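Local atomic coordinates of secreted protein (Streptomyces lividans TK24, PDB entry 5LXZ), a protein that probably acts as a secreted copper-radical oxidase of the galactose oxidase-like AA5 family, using a copper ion bound by tyrosines and histidines. Residues T36-M41 against V232-I237; G112-H117 against T131-K136; R173-A178 against L215-F220. The protein carries 1 engineered substitution. One frame throughout, in Å; residues are numbered along the deposited sequence. Where two conformers were deposited one is given.

How the contacts relate
From the N terminus, 36-41 is the first segment, and its partner 232-237 comes far later, so contact 1 closes a long loop of 190 residues. Nested within it, one after the other and without crossing, are contact 2, a short loop from 112-117 to 131-136, and contact 3, from 173-178 to 215-220. Contacts 2 and 3 are neighbours, their centres about 10 Å apart, because strands 111-118 and 164-177 run side by side in the barrel sheet; the centres of contacts 1 and 2 are about 44 Å apart. Contact 1 joins two sheets of the propeller, contact 2 spans the barrel interior, and contact 3 ties barrel to propeller.

Contact 1: residues T36-M41 against V232-I237; sequences TGKVLM and VAEKYI
Two flat groups, the Glu234 carboxylate and the Tyr236 ring, face the segment 36-41. The carboxylate is held through both oxygens. OE2 offers its syn lone pair to the ammonium of Lys38, with OE2 3.2 Å from NZ in a salt bridge, while OE1 pairs with Lys70, so the acid has a lysine partner at each oxygen and is likely to stay ionised. The Tyr236 ring is met differently: Leu40 CD1 stands off the ring plane, above the phenol oxygen OH at 4.3 Å and not over the ring carbons. Phe229 packs T-shaped with the same ring, and OH itself bonds to Thr59.

Lys38 and Glu234 both run extended beyond CG and cross at about a right angle, which lays the lysine methylenes across the acid; Lys38 CD is 3.5 Å from Glu234 OE2. A long, flexible lysine suits this partly exposed place, since its shaft can rest on Ile61 while its charge reaches the acid. The backbone geometry behind this is a G1 beta bulge: Glu234 and Lys235 both face Asp230 in the hairpin of strands 226-230 and 235-238, and Glu234 takes the left-handed backbone angles of that bulge (phi 57°). Strand 39-44 belongs to a different sheet, so the contact bridges two blades of the galactose oxidase-type beta-propeller.

A water adds a second route between the segments. Thr36 donates from OG1 to the water at 2.7 Å, and the water donates in turn to Glu234 OE2 at 2.8 Å. Threonine serves twice here, because its methyl CG2 lies 4.5 Å from Val232 CG2, a loose apolar touch. Asp230 OD1 accepts from the backbone N of Val232 and of Ala233, within the turn that joins strands 226-230 and 235-238.

Contact 2: residues G112-H117 against T131-K136; sequences GLMVVH and TKFTGK
Met114 leaves its strand with CB directed toward Phe133, and CG stands anti to the backbone N (chi1 -176°), which carries the chain over the phenyl ring. CG settles on one face, 4.2 Å from the ring centroid and 22° off the normal, a CH-pi contact displaced toward the CD2-CE2 rim. The chain then bends at chi2 and again at chi3. SD passes obliquely above the ring, 4.9 Å from its centroid, giving a Met-aromatic contact, and the second bend brings the methyl CE back to the root of the phenylalanine, 3.9 Å from its CB. The two side chains thus slide past each other in opposite directions, the tip of one beside the base of the other. A flexible, polarisable methionine suits this place, since it can fold along the outline of a rigid ring.

Val116, two residues on and so on the same side of the strand, reaches the far end of the ring: its CG2 lies 3.9 Å from Phe133 CE2 and comes at it obliquely. The branched valine crosses the phenyl at about a right angle, and all three residues are buried. An alanine in place of Phe133 would take away the ring under the methionine thioether and the valine methyl, and is likely to leave a gap among buried apolar groups and the Met114 chain free to turn.

Val176 and Val195 also pack on Phe133, while Tyr193 and Ala210 lie against Met114. No backbone hydrogen bond joins 112-117 to 131-136; strand 111-118 pairs instead with strands 164-177 and 206-210, and 132-135 with 141-144 and 191-195. Apolar side chains meeting across a curled antiparallel sheet in this way are characteristic of the interior of a beta barrel, here the GlxA barrel domain.

Contact 3: residues R173-A178 against L215-F220; sequences RIYVEA and LDKKDF
Arg173 grips Asp219 end-on with both terminal nitrogens, NH1 to OD1 at 2.7 Å and NH2 to OD2 at 2.9 Å, each oxygen being approached on its syn side. The fit is twisted, not flat: guanidinium and carboxylate planes lie 54° apart, and the N-H bonds are correspondingly bent, that of NH1 making an angle of 138° at its hydrogen. A bend at chi3 (-36°) swings the guanidinium toward the acid.

A second polar knot sits further along the strand. Lys217 NZ donates to Tyr175 OH at 2.9 Å, coming in at the ring edge near its plane, and the same hydroxyl donates to Glu177 OE1 at 2.6 Å, on the anti lone pair of that oxygen. Tyrosine suits this place because its oxygen can accept from the lysine and donate to the acid at once; the direct ion pair of Lys217 NZ with Glu177 OE1 is long, at 4.0 Å.

Further out, the carbonyl oxygens of Lys109 and Asp106 also accept from Lys217 NZ, so with Tyr175 OH three acceptors serve the three ammonium hydrogens. Asp106 also gives its backbone N to Glu177 OE1. Around Arg173 and Asp219, Arg99 NE adds a salt bridge to Asp219 OD2, and Ile268 O accepts from Arg173 NH1; Asp219 is thus shared by two arginines, which would probably favour its ionised form.

The touching parts run nearly antiparallel, yet side chains alone join them. Strand 164-177 belongs to the barrel, whereas 218-222 pairs with strand 91-102 in another sheet. The Asp219 side chain lies about 9 Å from a bound copper ion, and Phe220 meets the copper ligand Tyr248 edge-to-face. This is consistent with a barrel-propeller interface made of a bidentate salt bridge and a hydrogen-bonded Lys-Tyr-Glu chain.

Contact 1: residues T36-M41 against V232-I237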
# COMPACT_ATOMS: atom_id res chain seq x y z
N THR A 36 16.20 13.46 4.75
CA THR A 36 17.41 13.95 4.10
C THR A 36 17.20 14.50 2.71
O THR A 36 18.13 15.03 2.11
CB THR A 36 18.44 12.83 4.03
OG1 THR A 36 17.81 11.71 3.38
CG2 THR A 36 18.87 12.42 5.41
N GLY A 37 15.99 14.36 2.15
CA GLY A 37 15.70 14.75 0.82
C GLY A 37 15.96 13.67 -0.21
O GLY A 37 15.70 13.88 -1.39
N LYS A 38 16.46 12.52 0.23
CA LYS A 38 16.73 11.41 -0.66
C LYS A 38 15.58 10.42 -0.62
O LYS A 38 14.77 10.43 0.32
CB LYS A 38 18.03 10.76 -0.24
CG LYS A 38 19.17 11.79 -0.33
CD LYS A 38 20.47 11.14 -0.04
CE LYS A 38 21.59 12.16 0.16
NZ LYS A 38 22.83 11.38 0.44
N VAL A 39 15.51 9.59 -1.64
CA VAL A 39 14.43 8.61 -1.76
C VAL A 39 14.98 7.22 -1.57
O VAL A 39 15.92 6.81 -2.27
CB VAL A 39 13.74 8.71 -3.12
CG1 VAL A 39 12.62 7.71 -3.25
CG2 VAL A 39 13.23 10.13 -3.36
N LEU A 40 14.38 6.49 -0.64
CA LEU A 40 14.66 5.08 -0.43
C LEU A 40 13.81 4.29 -1.41
O LEU A 40 12.60 4.49 -1.49
CB LEU A 40 14.31 4.69 0.99
CG LEU A 40 14.55 3.23 1.34
CD1 LEU A 40 16.03 2.96 1.42
CD2 LEU A 40 13.79 2.85 2.62
N MET A 41 14.44 3.42 -2.20
CA MET A 41 13.76 2.61 -3.20
C MET A 41 14.03 1.16 -2.88
O MET A 41 15.20 0.70 -2.95
CB MET A 41 14.28 2.99 -4.58
CG MET A 41 14.06 4.47 -4.89
SD MET A 41 14.85 5.03 -6.40
CE MET A 41 13.68 4.32 -7.55
N VAL A 232 20.06 8.94 7.96
CA VAL A 232 21.38 9.61 8.08
C VAL A 232 22.50 8.60 7.86
O VAL A 232 23.37 8.80 7.01
CB VAL A 232 21.50 10.38 9.41
CG1 VAL A 232 22.90 10.98 9.59
CG2 VAL A 232 20.44 11.49 9.47
N ALA A 233 22.41 7.48 8.56
CA ALA A 233 23.35 6.39 8.36
C ALA A 233 23.18 5.67 7.01
O ALA A 233 24.10 5.01 6.54
CB ALA A 233 23.23 5.42 9.48
N GLU A 234 21.99 5.79 6.42
CA GLU A 234 21.62 5.08 5.21
C GLU A 234 21.77 3.58 5.36
O GLU A 234 22.32 2.91 4.50
CB GLU A 234 22.34 5.68 4.01
CG GLU A 234 21.91 7.13 3.81
CD GLU A 234 22.52 7.81 2.60
OE1 GLU A 234 23.52 7.29 2.05
OE2 GLU A 234 21.98 8.87 2.21
N LYS A 235 21.23 3.04 6.46
CA LYS A 235 21.28 1.62 6.68
C LYS A 235 20.05 1.10 7.41
O LYS A 235 19.36 1.86 8.12
CB LYS A 235 22.58 1.22 7.41
CG LYS A 235 22.75 1.68 8.81
CD LYS A 235 24.08 1.12 9.34
CE LYS A 235 24.84 2.08 10.22
NZ LYS A 235 24.10 2.32 11.48
N TYR A 236 19.75 -0.17 7.21
CA TYR A 236 18.70 -0.84 7.94
C TYR A 236 19.25 -1.28 9.29
O TYR A 236 20.32 -1.91 9.35
CB TYR A 236 18.23 -2.08 7.20
CG TYR A 236 17.54 -1.80 5.90
CD1 TYR A 236 16.18 -1.50 5.86
CD2 TYR A 236 18.21 -1.92 4.69
CE1 TYR A 236 15.55 -1.29 4.66
CE2 TYR A 236 17.57 -1.76 3.48
CZ TYR A 236 16.22 -1.44 3.48
OH TYR A 236 15.54 -1.24 2.28
N ILE A 237 18.54 -0.94 10.35
CA ILE A 237 18.94 -1.32 11.72
C ILE A 237 17.93 -2.35 12.24
O ILE A 237 16.73 -2.06 12.33
CB ILE A 237 18.98 -0.11 12.64
CG1 ILE A 237 19.91 0.97 12.07
CG2 ILE A 237 19.41 -0.58 14.05
CD1 ILE A 237 20.00 2.21 12.91
O HOH W 1 19.44 9.63 3.13

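Contact 2: residues G112-H117 against T131-K136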
# COMPACT_ATOMS: atom_id res chain seq x y z
N GLY A 112 -4.12 -23.55 -7.02
CA GLY A 112 -3.27 -23.02 -5.99
C GLY A 112 -3.20 -23.93 -4.80
O GLY A 112 -3.66 -25.08 -4.86
N LEU A 113 -2.65 -23.44 -3.69
CA LEU A 113 -2.48 -24.29 -2.51
C LEU A 113 -3.71 -24.32 -1.62
O LEU A 113 -4.29 -23.29 -1.30
CB LEU A 113 -1.24 -23.93 -1.70
CG LEU A 113 0.06 -24.11 -2.48
CD1 LEU A 113 1.22 -23.64 -1.62
CD2 LEU A 113 0.27 -25.54 -2.92
N MET A 114 -4.14 -25.53 -1.30
CA MET A 114 -5.14 -25.77 -0.27
C MET A 114 -4.45 -26.14 1.03
O MET A 114 -3.59 -27.05 1.04
CB MET A 114 -6.02 -26.94 -0.71
CG MET A 114 -7.19 -27.28 0.19
SD MET A 114 -8.46 -26.00 0.22
CE MET A 114 -8.95 -25.93 -1.50
N VAL A 115 -4.80 -25.46 2.12
CA VAL A 115 -4.28 -25.83 3.44
C VAL A 115 -5.33 -26.70 4.07
O VAL A 115 -6.38 -26.22 4.47
CB VAL A 115 -3.97 -24.62 4.30
CG1 VAL A 115 -3.45 -25.06 5.67
CG2 VAL A 115 -2.99 -23.73 3.56
N VAL A 116 -5.06 -28.00 4.20
CA VAL A 116 -6.03 -28.89 4.79
C VAL A 116 -5.79 -28.90 6.29
O VAL A 116 -4.64 -29.02 6.74
CB VAL A 116 -5.94 -30.31 4.20
CG1 VAL A 116 -7.04 -31.20 4.75
CG2 VAL A 116 -5.91 -30.29 2.66
N HIS A 117 -6.88 -28.80 7.03
CA HIS A 117 -6.92 -28.76 8.48
C HIS A 117 -7.45 -30.09 9.00
O HIS A 117 -8.41 -30.59 8.49
CB HIS A 117 -7.86 -27.66 8.96
CG HIS A 117 -7.32 -26.29 8.82
ND1 HIS A 117 -6.97 -25.76 7.61
CD2 HIS A 117 -7.09 -25.33 9.74
CE1 HIS A 117 -6.52 -24.53 7.78
NE2 HIS A 117 -6.60 -24.24 9.06
N THR A 131 -8.93 -36.02 -4.77
CA THR A 131 -9.86 -35.52 -3.75
C THR A 131 -10.43 -34.18 -4.24
O THR A 131 -9.69 -33.31 -4.70
CB THR A 131 -9.17 -35.38 -2.39
OG1 THR A 131 -8.80 -36.67 -1.91
CG2 THR A 131 -10.05 -34.69 -1.32
N LYS A 132 -11.75 -34.04 -4.08
CA LYS A 132 -12.48 -32.84 -4.47
C LYS A 132 -12.74 -31.98 -3.26
O LYS A 132 -13.12 -32.48 -2.20
CB LYS A 132 -13.81 -33.22 -5.08
CG LYS A 132 -13.70 -33.75 -6.50
CD LYS A 132 -15.03 -34.25 -7.02
CE LYS A 132 -14.92 -34.64 -8.49
NZ LYS A 132 -16.30 -34.74 -9.05
N PHE A 133 -12.48 -30.68 -3.42
CA PHE A 133 -12.64 -29.68 -2.37
C PHE A 133 -13.60 -28.67 -2.93
O PHE A 133 -13.38 -28.16 -4.02
CB PHE A 133 -11.31 -29.00 -2.11
CG PHE A 133 -10.25 -29.88 -1.55
CD1 PHE A 133 -9.44 -30.61 -2.42
CD2 PHE A 133 -10.03 -29.96 -0.18
CE1 PHE A 133 -8.43 -31.41 -1.90
CE2 PHE A 133 -9.01 -30.76 0.34
CZ PHE A 133 -8.23 -31.49 -0.53
N THR A 134 -14.68 -28.36 -2.19
CA THR A 134 -15.72 -27.45 -2.70
C THR A 134 -15.87 -26.28 -1.72
O THR A 134 -16.02 -26.47 -0.53
CB THR A 134 -17.05 -28.19 -2.89
OG1 THR A 134 -16.83 -29.26 -3.81
CG2 THR A 134 -18.11 -27.30 -3.44
N GLY A 135 -15.83 -25.05 -2.26
CA GLY A 135 -15.86 -23.87 -1.41
C GLY A 135 -17.25 -23.74 -0.81
O GLY A 135 -18.27 -23.71 -1.52
N LYS A 136 -17.31 -23.61 0.50
CA LYS A 136 -18.61 -23.57 1.16
C LYS A 136 -19.39 -22.30 0.82
O LYS A 136 -20.63 -22.30 0.78
CB LYS A 136 -18.43 -23.74 2.66
CG LYS A 136 -17.92 -25.13 2.97
CD LYS A 136 -17.54 -25.27 4.42
CE LYS A 136 -16.97 -26.64 4.70
NZ LYS A 136 -16.54 -26.78 6.10

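Contact 3: residues R173-A178 against L215-F220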
# COMPACT_ATOMS: atom_id res chain seq x y z
N ARG A 173 -0.49 -28.91 3.30
CA ARG A 173 -0.68 -28.18 2.05
C ARG A 173 -0.66 -29.07 0.84
O ARG A 173 0.20 -29.94 0.73
CB ARG A 173 0.38 -27.10 1.91
CG ARG A 173 0.35 -26.15 3.09
CD ARG A 173 1.11 -24.87 2.90
NE ARG A 173 2.32 -25.04 2.11
CZ ARG A 173 3.01 -24.05 1.54
NH1 ARG A 173 2.64 -22.75 1.68
NH2 ARG A 173 4.09 -24.35 0.84
N ILE A 174 -1.56 -28.81 -0.10
CA ILE A 174 -1.64 -29.56 -1.34
C ILE A 174 -2.12 -28.67 -2.49
O ILE A 174 -3.07 -27.89 -2.34
CB ILE A 174 -2.52 -30.80 -1.15
CG1 ILE A 174 -2.42 -31.74 -2.33
CG2 ILE A 174 -3.98 -30.44 -0.86
CD1 ILE A 174 -1.04 -32.39 -2.44
N TYR A 175 -1.49 -28.81 -3.66
CA TYR A 175 -1.93 -28.11 -4.83
C TYR A 175 -3.27 -28.70 -5.28
O TYR A 175 -3.42 -29.94 -5.39
CB TYR A 175 -0.87 -28.18 -5.95
CG TYR A 175 -1.33 -27.57 -7.23
CD1 TYR A 175 -1.36 -26.16 -7.40
CD2 TYR A 175 -1.78 -28.35 -8.29
CE1 TYR A 175 -1.79 -25.59 -8.56
CE2 TYR A 175 -2.23 -27.76 -9.48
CZ TYR A 175 -2.24 -26.39 -9.61
OH TYR A 175 -2.70 -25.81 -10.74
N VAL A 176 -4.22 -27.83 -5.58
CA VAL A 176 -5.48 -28.19 -6.16
C VAL A 176 -5.73 -27.39 -7.42
O VAL A 176 -5.20 -26.30 -7.60
CB VAL A 176 -6.66 -28.06 -5.17
CG1 VAL A 176 -6.41 -28.93 -3.96
CG2 VAL A 176 -6.90 -26.61 -4.79
N GLU A 177 -6.53 -27.96 -8.32
CA GLU A 177 -6.79 -27.36 -9.61
C GLU A 177 -8.22 -27.60 -10.05
O GLU A 177 -8.76 -28.68 -9.81
CB GLU A 177 -5.82 -27.99 -10.60
CG GLU A 177 -5.74 -27.36 -11.96
CD GLU A 177 -4.57 -27.95 -12.73
OE1 GLU A 177 -3.45 -27.46 -12.55
OE2 GLU A 177 -4.80 -28.91 -13.50
N ALA A 178 -8.78 -26.66 -10.78
CA ALA A 178 -10.11 -26.85 -11.37
C ALA A 178 -10.06 -27.99 -12.39
O ALA A 178 -9.04 -28.22 -13.01
CB ALA A 178 -10.58 -25.59 -12.05
N LEU A 215 -5.40 -18.03 -11.89
CA LEU A 215 -4.40 -18.30 -12.89
C LEU A 215 -3.03 -17.72 -12.65
O LEU A 215 -2.05 -18.18 -13.28
CB LEU A 215 -4.95 -17.85 -14.24
CG LEU A 215 -6.15 -18.66 -14.71
CD1 LEU A 215 -6.66 -18.12 -16.03
CD2 LEU A 215 -5.84 -20.15 -14.79
N ASP A 216 -2.91 -16.72 -11.79
CA ASP A 216 -1.62 -16.17 -11.41
C ASP A 216 -1.28 -16.78 -10.05
O ASP A 216 -1.62 -16.23 -8.99
CB ASP A 216 -1.71 -14.64 -11.40
CG ASP A 216 -0.41 -13.97 -11.14
OD1 ASP A 216 0.67 -14.63 -11.15
OD2 ASP A 216 -0.47 -12.74 -10.87
N LYS A 217 -0.65 -17.96 -10.09
CA LYS A 217 -0.54 -18.89 -8.97
C LYS A 217 0.80 -18.81 -8.27
O LYS A 217 1.83 -19.06 -8.90
CB LYS A 217 -0.68 -20.33 -9.48
CG LYS A 217 -1.84 -20.56 -10.39
CD LYS A 217 -1.85 -22.01 -10.88
CE LYS A 217 -2.97 -22.22 -11.84
NZ LYS A 217 -2.77 -23.53 -12.57
N LYS A 218 0.76 -18.58 -6.97
CA LYS A 218 1.97 -18.31 -6.19
C LYS A 218 1.86 -18.98 -4.80
O LYS A 218 0.74 -19.15 -4.30
CB LYS A 218 2.10 -16.80 -6.04
CG LYS A 218 3.40 -16.26 -6.61
N ASP A 219 3.00 -19.43 -4.26
CA ASP A 219 3.14 -19.97 -2.87
C ASP A 219 3.85 -18.85 -2.09
O ASP A 219 5.07 -18.85 -1.96
CB ASP A 219 3.95 -21.27 -2.89
CG ASP A 219 4.19 -21.87 -1.49
OD1 ASP A 219 3.54 -21.41 -0.51
OD2 ASP A 219 5.04 -22.79 -1.38
N PHE A 220 3.07 -18.07 -1.41
CA PHE A 220 3.51 -16.80 -0.94
C PHE A 220 3.50 -16.75 0.62
O PHE A 220 2.44 -16.88 1.19
CB PHE A 220 2.53 -15.84 -1.58
CG PHE A 220 2.79 -14.40 -1.27
CD1 PHE A 220 4.06 -13.94 -1.10
CD2 PHE A 220 1.73 -13.50 -1.22
CE1 PHE A 220 4.30 -12.61 -0.84
CE2 PHE A 220 1.96 -12.17 -0.94
CZ PHE A 220 3.24 -11.72 -0.76